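Local structure of ORF 37 (Human herpesvirus 8 type M, 3FHD) at residues Ser80-Phe91 / Leu119-Ser130; Ser60-Arg69 / Asp488-Asp496. The protein cuts viral DNA as an endonuclease and exonuclease, processing branched or non-linear intermediates so that unit-length linear genomes can be packaged. All coordinates share one frame; numbering follows the deposited sequence.

Interactions 1 and 2 lie side by side in the helical part of the chain, with centres about 13 Å apart. Residues 60-69 pack against residues 488-496 near the C-terminus in interaction 2. They also touch helix 83-100, which packs on residues 119-130 in interaction 1; Leu84 and Phe91 of this helix take part in both meetings. Packing contacts join the two interactions directly. Among them, Phe91 CD2 lies 3.5 Å from Phe62 CE1, Leu84 CD2 lies 3.6 Å from Leu63 CD2, and Tyr88 CD1 lies 3.7 Å from Phe62 CB. Both interactions are structural packing away from the magnesium site at Asp243, Glu266 and Ile267. Their centres are about 26 and 27 Å from the centre of the chain.

Interaction 1: residues Ser80-Phe91 / Leu119-Ser130; sequences SMPALRMAYNYF and LLDVASVYAACS
Two tyrosines bind across this contact, one near each end. Ser80 N donates to Tyr126 OH at 2.9 Å, with an N-H...O angle of 149°. At the other end, Tyr90 OH donates to Leu119 O, also at 2.9 Å and in the carbonyl plane. Asp121 N-caps the second helix: its OD2 accepts from Ser124 N and, on its syn lone pair, from Ser124 OG. Tyr126 CG is anti to its own backbone N (chi1 179°), and this carries the ring across to the start of helix 83-100. There Tyr126 CE1 sits 3.6 Å from Ala83 CB, and Leu84 N lies at the ring edge. Ala83 and Ala87 turn toward the second helix, where the backbones come closest; Cys129 SG lies 3.6 Å from Ala87 N. Val125 reaches both aromatic rings of the first helix: its CG1 is 3.8 Å from Tyr90 CD2, and its CG2 is 3.7 Å from Phe91 CZ. Leu120 O meets the Phe91 ring at its edge. The axes of helix segments 83-91 and 122-130 approach to 8.3 Å, with 124° between their N-to-C directions. This is close helix-helix packing, Ala83 and Ala87 against Val125, Tyr126 and Cys129, in the helical part of this PD-(D/E)XK nuclease.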
loop_
_atom_site.group_PDB
_atom_site.type_symbol
_atom_site.label_atom_id
_atom_site.label_comp_id
_atom_site.label_asym_id
_atom_site.label_seq_id
_atom_site.Cartn_x
_atom_site.Cartn_y
_atom_site.Cartn_z
ATOM N N SER A 80 1.404 -10.958 24.018
ATOM C CA SER A 80 1.756 -9.585 23.702
ATOM C C SER A 80 1.968 -9.428 22.178
ATOM O O SER A 80 2.350 -10.391 21.508
ATOM C CB SER A 80 3.062 -9.266 24.435
ATOM O OG SER A 80 3.554 -7.993 24.103
ATOM N N MET A 81 1.719 -8.226 21.650
ATOM C CA MET A 81 2.152 -7.848 20.303
ATOM C C MET A 81 3.379 -6.922 20.383
ATOM O O MET A 81 3.434 -6.047 21.270
ATOM C CB MET A 81 1.016 -7.182 19.530
ATOM C CG MET A 81 -0.213 -8.084 19.334
ATOM S SD MET A 81 -0.035 -9.416 18.096
ATOM C CE MET A 81 -0.271 -8.463 16.588
ATOM N N PRO A 82 4.353 -7.091 19.468
ATOM C CA PRO A 82 4.277 -7.917 18.254
ATOM C C PRO A 82 4.633 -9.415 18.397
ATOM O O PRO A 82 4.655 -10.115 17.380
ATOM C CB PRO A 82 5.287 -7.234 17.354
ATOM C CG PRO A 82 6.384 -6.815 18.333
ATOM C CD PRO A 82 5.669 -6.420 19.583
ATOM N N ALA A 83 4.923 -9.901 19.612
ATOM C CA ALA A 83 5.451 -11.256 19.797
ATOM C C ALA A 83 4.551 -12.351 19.209
ATOM O O ALA A 83 5.037 -13.300 18.600
ATOM C CB ALA A 83 5.779 -11.548 21.314
ATOM N N LEU A 84 3.244 -12.231 19.408
ATOM C CA LEU A 84 2.337 -13.277 18.903
ATOM C C LEU A 84 2.254 -13.257 17.343
ATOM O O LEU A 84 2.118 -14.302 16.695
ATOM C CB LEU A 84 0.961 -13.129 19.575
ATOM C CG LEU A 84 -0.122 -14.152 19.255
ATOM C CD1 LEU A 84 0.391 -15.598 19.437
ATOM C CD2 LEU A 84 -1.381 -13.875 20.102
ATOM N N ARG A 85 2.369 -12.069 16.760
ATOM C CA ARG A 85 2.451 -11.914 15.292
ATOM C C ARG A 85 3.736 -12.578 14.727
ATOM O O ARG A 85 3.673 -13.225 13.674
ATOM C CB ARG A 85 2.407 -10.414 14.922
ATOM C CG ARG A 85 2.333 -10.140 13.419
ATOM C CD ARG A 85 1.059 -10.658 12.795
ATOM N NE ARG A 85 1.153 -10.640 11.321
ATOM C CZ ARG A 85 0.130 -10.808 10.487
ATOM N NH1 ARG A 85 -1.094 -10.926 10.963
ATOM N NH2 ARG A 85 0.347 -10.797 9.169
ATOM N N MET A 86 4.864 -12.405 15.434
ATOM C CA MET A 86 6.145 -13.071 15.088
ATOM C C MET A 86 5.989 -14.592 15.150
ATOM O O MET A 86 6.395 -15.288 14.223
ATOM C CB MET A 86 7.293 -12.617 16.016
ATOM C CG MET A 86 7.823 -11.211 15.711
ATOM S SD MET A 86 8.390 -10.936 14.010
ATOM C CE MET A 86 7.602 -9.403 13.769
ATOM N N ALA A 87 5.340 -15.090 16.211
ATOM C CA ALA A 87 5.026 -16.538 16.366
ATOM C C ALA A 87 4.208 -17.060 15.172
ATOM O O ALA A 87 4.535 -18.109 14.588
ATOM C CB ALA A 87 4.249 -16.774 17.669
ATOM N N TYR A 88 3.137 -16.344 14.834
ATOM C CA TYR A 88 2.330 -16.648 13.635
ATOM C C TYR A 88 3.175 -16.686 12.359
ATOM O O TYR A 88 3.049 -17.639 11.571
ATOM C CB TYR A 88 1.196 -15.616 13.450
ATOM C CG TYR A 88 0.552 -15.683 12.066
ATOM C CD1 TYR A 88 -0.208 -16.783 11.688
ATOM C CD2 TYR A 88 0.755 -14.652 11.134
ATOM C CE1 TYR A 88 -0.789 -16.874 10.394
ATOM C CE2 TYR A 88 0.203 -14.731 9.833
ATOM C CZ TYR A 88 -0.589 -15.837 9.494
ATOM O OH TYR A 88 -1.131 -15.912 8.227
ATOM N N ASN A 89 4.018 -15.660 12.146
ATOM C CA ASN A 89 4.891 -15.634 10.948
ATOM C C ASN A 89 5.710 -16.929 10.854
ATOM O O ASN A 89 5.838 -17.531 9.790
ATOM C CB ASN A 89 5.832 -14.426 10.936
ATOM C CG ASN A 89 5.178 -13.169 10.299
ATOM O OD1 ASN A 89 5.613 -12.697 9.249
ATOM N ND2 ASN A 89 4.131 -12.665 10.910
ATOM N N TYR A 90 6.269 -17.362 11.976
ATOM C CA TYR A 90 7.014 -18.616 11.975
ATOM C C TYR A 90 6.184 -19.813 11.504
ATOM O O TYR A 90 6.590 -20.521 10.584
ATOM C CB TYR A 90 7.665 -18.899 13.343
ATOM C CG TYR A 90 8.230 -20.305 13.369
ATOM C CD1 TYR A 90 9.395 -20.625 12.642
ATOM C CD2 TYR A 90 7.602 -21.315 14.097
ATOM C CE1 TYR A 90 9.909 -21.926 12.646
ATOM C CE2 TYR A 90 8.131 -22.634 14.115
ATOM C CZ TYR A 90 9.266 -22.915 13.393
ATOM O OH TYR A 90 9.789 -24.199 13.426
ATOM N N PHE A 91 5.035 -20.051 12.132
ATOM C CA PHE A 91 4.158 -21.169 11.734
ATOM C C PHE A 91 3.695 -21.065 10.285
ATOM O O PHE A 91 3.619 -22.093 9.570
ATOM C CB PHE A 91 2.940 -21.261 12.671
ATOM C CG PHE A 91 3.289 -21.795 14.056
ATOM C CD1 PHE A 91 3.581 -23.137 14.235
ATOM C CD2 PHE A 91 3.371 -20.938 15.142
ATOM C CE1 PHE A 91 3.943 -23.649 15.507
ATOM C CE2 PHE A 91 3.711 -21.413 16.413
ATOM C CZ PHE A 91 4.004 -22.792 16.594
ATOM N N LEU A 119 11.451 -25.627 16.751
ATOM C CA LEU A 119 10.311 -25.621 17.674
ATOM C C LEU A 119 8.984 -25.866 16.967
ATOM O O LEU A 119 8.734 -25.338 15.879
ATOM C CB LEU A 119 10.263 -24.318 18.474
ATOM C CG LEU A 119 11.470 -23.917 19.332
ATOM C CD1 LEU A 119 11.222 -22.543 19.958
ATOM C CD2 LEU A 119 11.791 -24.964 20.401
ATOM N N LEU A 120 8.140 -26.676 17.589
ATOM C CA LEU A 120 6.883 -27.105 16.994
ATOM C C LEU A 120 5.661 -26.699 17.805
ATOM O O LEU A 120 4.554 -26.654 17.261
ATOM C CB LEU A 120 6.866 -28.631 16.813
ATOM C CG LEU A 120 7.869 -29.201 15.807
ATOM C CD1 LEU A 120 8.169 -30.658 16.140
ATOM C CD2 LEU A 120 7.387 -29.023 14.362
ATOM N N ASP A 121 5.855 -26.424 19.096
ATOM C CA ASP A 121 4.754 -26.066 20.001
ATOM C C ASP A 121 4.612 -24.550 20.187
ATOM O O ASP A 121 5.606 -23.816 20.197
ATOM C CB ASP A 121 4.935 -26.759 21.360
ATOM C CG ASP A 121 6.134 -26.237 22.113
ATOM O OD1 ASP A 121 7.249 -26.241 21.533
ATOM O OD2 ASP A 121 5.955 -25.806 23.276
ATOM N N VAL A 122 3.371 -24.082 20.325
ATOM C CA VAL A 122 3.121 -22.649 20.420
ATOM C C VAL A 122 3.734 -22.017 21.677
ATOM O O VAL A 122 4.279 -20.924 21.584
ATOM C CB VAL A 122 1.628 -22.288 20.221
ATOM C CG1 VAL A 122 0.775 -22.768 21.404
ATOM C CG2 VAL A 122 1.457 -20.816 19.981
ATOM N N ALA A 123 3.706 -22.704 22.823
ATOM C CA ALA A 123 4.311 -22.160 24.042
ATOM C C ALA A 123 5.768 -21.757 23.822
ATOM O O ALA A 123 6.152 -20.653 24.177
ATOM C CB ALA A 123 4.201 -23.136 25.211
ATOM N N SER A 124 6.567 -22.643 23.229
ATOM C CA SER A 124 8.007 -22.380 23.015
ATOM C C SER A 124 8.273 -21.341 21.949
ATOM O O SER A 124 9.082 -20.421 22.139
ATOM C CB SER A 124 8.748 -23.658 22.649
ATOM O OG SER A 124 8.636 -24.583 23.698
ATOM N N VAL A 125 7.589 -21.480 20.817
ATOM C CA VAL A 125 7.737 -20.522 19.732
ATOM C C VAL A 125 7.419 -19.123 20.254
ATOM O O VAL A 125 8.226 -18.194 20.077
ATOM C CB VAL A 125 6.848 -20.884 18.528
ATOM C CG1 VAL A 125 6.850 -19.778 17.492
ATOM C CG2 VAL A 125 7.365 -22.193 17.917
ATOM N N TYR A 126 6.292 -18.996 20.968
ATOM C CA TYR A 126 5.919 -17.706 21.547
ATOM C C TYR A 126 6.999 -17.135 22.485
ATOM O O TYR A 126 7.331 -15.953 22.391
ATOM C CB TYR A 126 4.546 -17.738 22.257
ATOM C CG TYR A 126 4.268 -16.384 22.844
ATOM C CD1 TYR A 126 3.699 -15.365 22.057
ATOM C CD2 TYR A 126 4.670 -16.083 24.136
ATOM C CE1 TYR A 126 3.510 -14.113 22.568
ATOM C CE2 TYR A 126 4.481 -14.825 24.677
ATOM C CZ TYR A 126 3.906 -13.848 23.876
ATOM O OH TYR A 126 3.724 -12.601 24.392
ATOM N N ALA A 127 7.500 -17.952 23.411
ATOM C CA ALA A 127 8.524 -17.521 24.355
ATOM C C ALA A 127 9.780 -16.996 23.616
ATOM O O ALA A 127 10.276 -15.917 23.915
ATOM C CB ALA A 127 8.866 -18.628 25.316
ATOM N N ALA A 128 10.250 -17.752 22.638
ATOM C CA ALA A 128 11.432 -17.368 21.846
ATOM C C ALA A 128 11.179 -16.079 21.047
ATOM O O ALA A 128 12.064 -15.201 20.949
ATOM C CB ALA A 128 11.843 -18.510 20.911
ATOM N N CYS A 129 9.990 -15.980 20.455
ATOM C CA CYS A 129 9.572 -14.737 19.781
ATOM C C CYS A 129 9.477 -13.564 20.748
ATOM O O CYS A 129 9.859 -12.452 20.404
ATOM C CB CYS A 129 8.261 -14.932 19.023
ATOM S SG CYS A 129 8.510 -15.982 17.588
ATOM N N SER A 130 9.002 -13.820 21.975
ATOM C CA SER A 130 8.949 -12.774 22.984
ATOM C C SER A 130 10.331 -12.211 23.330
ATOM O O SER A 130 10.438 -11.084 23.853
ATOM C CB SER A 130 8.278 -13.294 24.258
ATOM O OG SER A 130 7.937 -12.191 25.079
#

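Interaction 2: residues Ser60-Arg69 / Asp488-Asp496; sequences SKFLKHAKVR and DTFPYIKWD
Tyr492 meets both short helices of residues 60-69, with its hydroxyl edge at Leu63 and one face under Arg69. Its OH donates to Leu63 O at 2.6 Å. The hydroxyl approaches from above the carbonyl plane, while Leu63 O lies in the plane of the tyrosine ring. The Arg69 guanidinium lies nearly flat on the ring, with planes at 27° and NH1 3.5 Å from Tyr492 CE1. Arg69 CZ is 4.5 Å from the Tyr492 ring centroid and 33° off the ring normal, so the cation-pi contact is off-centre. Arg69 is extended from CG to NE, and its NE donates to Lys64 O at 2.8 Å. This bond fixes the guanidinium at its NE end. Phe490 C lies over the opposite face of Tyr492, offset toward the rim.

Leu63 fills the apolar side of the contact. Its CD1 stands over the centre of the Phe490 ring in a CH-pi contact, 4.0 Å from the centroid. Leu63 CD1 also meets the edge of Trp495, 3.9 Å from its CH2. Leu63 CD2 reaches Ile493 CD1. Thr489 CG2 lies over the opposite face of Phe490, offset toward the rim. Lys64 bends at chi2 (-95°), which lays its chain past the Tyr492 hydroxyl and brings its CE to 3.8 Å from Phe490 CD1.

The second segment begins at the end of helix 468-489, then makes a type I beta turn from Phe490 to Ile493. Phe184 meets Phe490 edge-to-face from a neighbouring loop. Leu84 of helix 83-100 packs on both Leu63 and Trp495. The contact thus joins helices 59-64 and 66-72 to the chain leaving helix 468-489, beside helix 83-100.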
loop_
_atom_site.group_PDB
_atom_site.type_symbol
_atom_site.label_atom_id
_atom_site.label_comp_id
_atom_site.label_asym_id
_atom_site.label_seq_id
_atom_site.Cartn_x
_atom_site.Cartn_y
_atom_site.Cartn_z
ATOM N N SER A 60 -6.108 -15.055 11.941
ATOM C CA SER A 60 -7.385 -15.306 12.639
ATOM C C SER A 60 -7.593 -16.799 12.900
ATOM O O SER A 60 -7.917 -17.195 14.033
ATOM C CB SER A 60 -8.566 -14.676 11.876
ATOM O OG SER A 60 -8.384 -13.257 11.731
ATOM N N LYS A 61 -7.391 -17.632 11.871
ATOM C CA LYS A 61 -7.554 -19.069 12.027
ATOM C C LYS A 61 -6.465 -19.660 12.938
ATOM O O LYS A 61 -6.713 -20.600 13.684
ATOM C CB LYS A 61 -7.563 -19.771 10.665
ATOM C CG LYS A 61 -8.751 -19.402 9.747
ATOM C CD LYS A 61 -10.097 -19.780 10.332
ATOM C CE LYS A 61 -11.200 -19.845 9.236
ATOM N NZ LYS A 61 -11.233 -18.630 8.330
ATOM N N PHE A 62 -5.247 -19.130 12.849
ATOM C CA PHE A 62 -4.197 -19.444 13.821
ATOM C C PHE A 62 -4.690 -19.232 15.296
ATOM O O PHE A 62 -4.604 -20.134 16.129
ATOM C CB PHE A 62 -2.945 -18.618 13.477
ATOM C CG PHE A 62 -1.841 -18.711 14.492
ATOM C CD1 PHE A 62 -1.032 -19.844 14.560
ATOM C CD2 PHE A 62 -1.599 -17.659 15.349
ATOM C CE1 PHE A 62 0.006 -19.912 15.498
ATOM C CE2 PHE A 62 -0.568 -17.714 16.300
ATOM C CZ PHE A 62 0.234 -18.842 16.371
ATOM N N LEU A 63 -5.225 -18.052 15.609
ATOM C CA LEU A 63 -5.595 -17.716 16.978
ATOM C C LEU A 63 -6.835 -18.483 17.469
ATOM O O LEU A 63 -7.085 -18.588 18.691
ATOM C CB LEU A 63 -5.825 -16.200 17.104
ATOM C CG LEU A 63 -4.614 -15.308 16.863
ATOM C CD1 LEU A 63 -5.035 -13.831 17.000
ATOM C CD2 LEU A 63 -3.488 -15.682 17.816
ATOM N N LYS A 64 -7.587 -19.032 16.517
ATOM C CA LYS A 64 -8.831 -19.767 16.788
ATOM C C LYS A 64 -8.552 -21.258 16.925
ATOM O O LYS A 64 -9.422 -22.005 17.368
ATOM C CB LYS A 64 -9.863 -19.540 15.667
ATOM C CG LYS A 64 -10.473 -18.121 15.639
ATOM C CD LYS A 64 -11.774 -18.087 16.388
ATOM C CE LYS A 64 -12.214 -16.678 16.796
ATOM N NZ LYS A 64 -13.718 -16.633 16.858
ATOM N N HIS A 65 -7.344 -21.685 16.549
ATOM C CA HIS A 65 -6.985 -23.128 16.570
ATOM C C HIS A 65 -7.059 -23.684 18.001
ATOM O O HIS A 65 -6.778 -22.962 18.955
ATOM C CB HIS A 65 -5.575 -23.318 15.980
ATOM C CG HIS A 65 -5.219 -24.746 15.684
ATOM N ND1 HIS A 65 -4.900 -25.655 16.673
ATOM C CD2 HIS A 65 -5.116 -25.422 14.511
ATOM C CE1 HIS A 65 -4.635 -26.832 16.127
ATOM N NE2 HIS A 65 -4.766 -26.720 14.817
ATOM N N ALA A 66 -7.426 -24.955 18.155
ATOM C CA ALA A 66 -7.497 -25.592 19.473
ATOM C C ALA A 66 -6.213 -25.459 20.312
ATOM O O ALA A 66 -6.278 -25.245 21.523
ATOM C CB ALA A 66 -7.909 -27.076 19.335
ATOM N N LYS A 67 -5.057 -25.562 19.666
ATOM C CA LYS A 67 -3.775 -25.508 20.358
ATOM C C LYS A 67 -3.414 -24.112 20.905
ATOM O O LYS A 67 -2.822 -24.023 21.974
ATOM C CB LYS A 67 -2.662 -26.097 19.480
ATOM C CG LYS A 67 -2.864 -27.579 19.095
ATOM C CD LYS A 67 -1.533 -28.196 18.642
ATOM C CE LYS A 67 -1.598 -29.700 18.390
ATOM N NZ LYS A 67 -1.497 -30.064 16.933
ATOM N N VAL A 68 -3.793 -23.036 20.206
ATOM C CA VAL A 68 -3.635 -21.648 20.722
ATOM C C VAL A 68 -4.638 -21.378 21.856
ATOM O O VAL A 68 -4.291 -20.748 22.865
ATOM C CB VAL A 68 -3.778 -20.570 19.598
ATOM C CG1 VAL A 68 -3.673 -19.141 20.173
ATOM C CG2 VAL A 68 -2.711 -20.753 18.519
ATOM N N ARG A 69 -5.876 -21.865 21.675
ATOM C CA ARG A 69 -6.956 -21.748 22.672
ATOM C C ARG A 69 -6.568 -22.404 23.990
ATOM O O ARG A 69 -6.755 -21.826 25.071
ATOM C CB ARG A 69 -8.238 -22.413 22.153
ATOM C CG ARG A 69 -8.986 -21.641 21.067
ATOM C CD ARG A 69 -10.229 -22.435 20.657
ATOM N NE ARG A 69 -11.033 -21.762 19.637
ATOM C CZ ARG A 69 -12.015 -20.903 19.893
ATOM N NH1 ARG A 69 -12.310 -20.547 21.145
ATOM N NH2 ARG A 69 -12.694 -20.383 18.881
ATOM N N ASP A 488 -12.581 -8.259 21.251
ATOM C CA ASP A 488 -13.963 -8.740 21.012
ATOM C C ASP A 488 -14.001 -9.979 20.128
ATOM O O ASP A 488 -14.877 -10.823 20.290
ATOM C CB ASP A 488 -14.860 -7.636 20.436
ATOM N N THR A 489 -13.013 -10.112 19.243
ATOM C CA THR A 489 -12.946 -11.226 18.290
ATOM C C THR A 489 -12.334 -12.475 18.922
ATOM O O THR A 489 -12.692 -13.601 18.566
ATOM C CB THR A 489 -12.184 -10.834 16.978
ATOM O OG1 THR A 489 -12.870 -9.734 16.362
ATOM C CG2 THR A 489 -12.165 -11.967 15.965
ATOM N N PHE A 490 -11.416 -12.276 19.850
ATOM C CA PHE A 490 -10.714 -13.389 20.466
ATOM C C PHE A 490 -10.768 -13.095 21.969
ATOM O O PHE A 490 -9.738 -12.814 22.591
ATOM C CB PHE A 490 -9.254 -13.490 19.959
ATOM C CG PHE A 490 -9.109 -13.356 18.454
ATOM C CD1 PHE A 490 -9.279 -14.458 17.616
ATOM C CD2 PHE A 490 -8.784 -12.114 17.876
ATOM C CE1 PHE A 490 -9.132 -14.334 16.182
ATOM C CE2 PHE A 490 -8.653 -11.979 16.469
ATOM C CZ PHE A 490 -8.838 -13.121 15.628
ATOM N N PRO A 491 -11.980 -13.147 22.547
ATOM C CA PRO A 491 -12.164 -12.705 23.933
ATOM C C PRO A 491 -11.513 -13.636 24.967
ATOM O O PRO A 491 -11.402 -13.267 26.150
ATOM C CB PRO A 491 -13.697 -12.684 24.105
ATOM C CG PRO A 491 -14.212 -13.666 23.086
ATOM C CD PRO A 491 -13.236 -13.629 21.934
ATOM N N TYR A 492 -11.116 -14.829 24.522
ATOM C CA TYR A 492 -10.499 -15.849 25.382
ATOM C C TYR A 492 -8.994 -15.637 25.521
ATOM O O TYR A 492 -8.330 -16.416 26.211
ATOM C CB TYR A 492 -10.758 -17.263 24.838
ATOM C CG TYR A 492 -10.387 -17.412 23.380
ATOM C CD1 TYR A 492 -11.339 -17.179 22.387
ATOM C CD2 TYR A 492 -9.079 -17.723 22.987
ATOM C CE1 TYR A 492 -11.026 -17.272 21.063
ATOM C CE2 TYR A 492 -8.748 -17.825 21.634
ATOM C CZ TYR A 492 -9.735 -17.598 20.688
ATOM O OH TYR A 492 -9.463 -17.696 19.368
ATOM N N ILE A 493 -8.454 -14.619 24.838
ATOM C CA ILE A 493 -7.021 -14.300 24.895
ATOM C C ILE A 493 -6.732 -13.175 25.891
ATOM O O ILE A 493 -7.259 -12.056 25.761
ATOM C CB ILE A 493 -6.423 -13.922 23.469
ATOM C CG1 ILE A 493 -6.511 -15.098 22.491
ATOM C CG2 ILE A 493 -4.940 -13.479 23.592
ATOM C CD1 ILE A 493 -5.887 -14.820 21.080
ATOM N N LYS A 494 -5.872 -13.451 26.872
ATOM C CA LYS A 494 -5.515 -12.439 27.857
ATOM C C LYS A 494 -4.465 -11.460 27.342
ATOM O O LYS A 494 -3.356 -11.407 27.870
ATOM C CB LYS A 494 -5.073 -13.086 29.174
ATOM C CG LYS A 494 -6.170 -13.892 29.860
ATOM C CD LYS A 494 -5.732 -14.407 31.241
ATOM C CE LYS A 494 -4.952 -15.729 31.158
ATOM N NZ LYS A 494 -5.762 -16.858 30.579
ATOM N N TRP A 495 -4.837 -10.685 26.316
ATOM C CA TRP A 495 -3.934 -9.753 25.638
ATOM C C TRP A 495 -3.235 -8.847 26.652
ATOM O O TRP A 495 -3.899 -8.292 27.554
ATOM C CB TRP A 495 -4.710 -8.853 24.664
ATOM C CG TRP A 495 -5.424 -9.560 23.565
ATOM C CD1 TRP A 495 -6.756 -9.860 23.501
ATOM C CD2 TRP A 495 -4.847 -10.028 22.346
ATOM N NE1 TRP A 495 -7.053 -10.481 22.308
ATOM C CE2 TRP A 495 -5.896 -10.610 21.582
ATOM C CE3 TRP A 495 -3.540 -10.006 21.816
ATOM C CZ2 TRP A 495 -5.683 -11.181 20.325
ATOM C CZ3 TRP A 495 -3.322 -10.580 20.545
ATOM C CH2 TRP A 495 -4.389 -11.154 19.818
ATOM N N ASP A 496 -1.914 -8.725 26.509
ATOM C CA ASP A 496 -1.113 -7.780 27.274
ATOM C C ASP A 496 -0.645 -6.735 26.277
ATOM O O ASP A 496 0.281 -6.976 25.500
ATOM C CB ASP A 496 0.063 -8.491 27.983
ATOM C CG ASP A 496 0.970 -7.526 28.768
ATOM O OD1 ASP A 496 1.041 -6.332 28.423
ATOM O OD2 ASP A 496 1.619 -7.958 29.748
#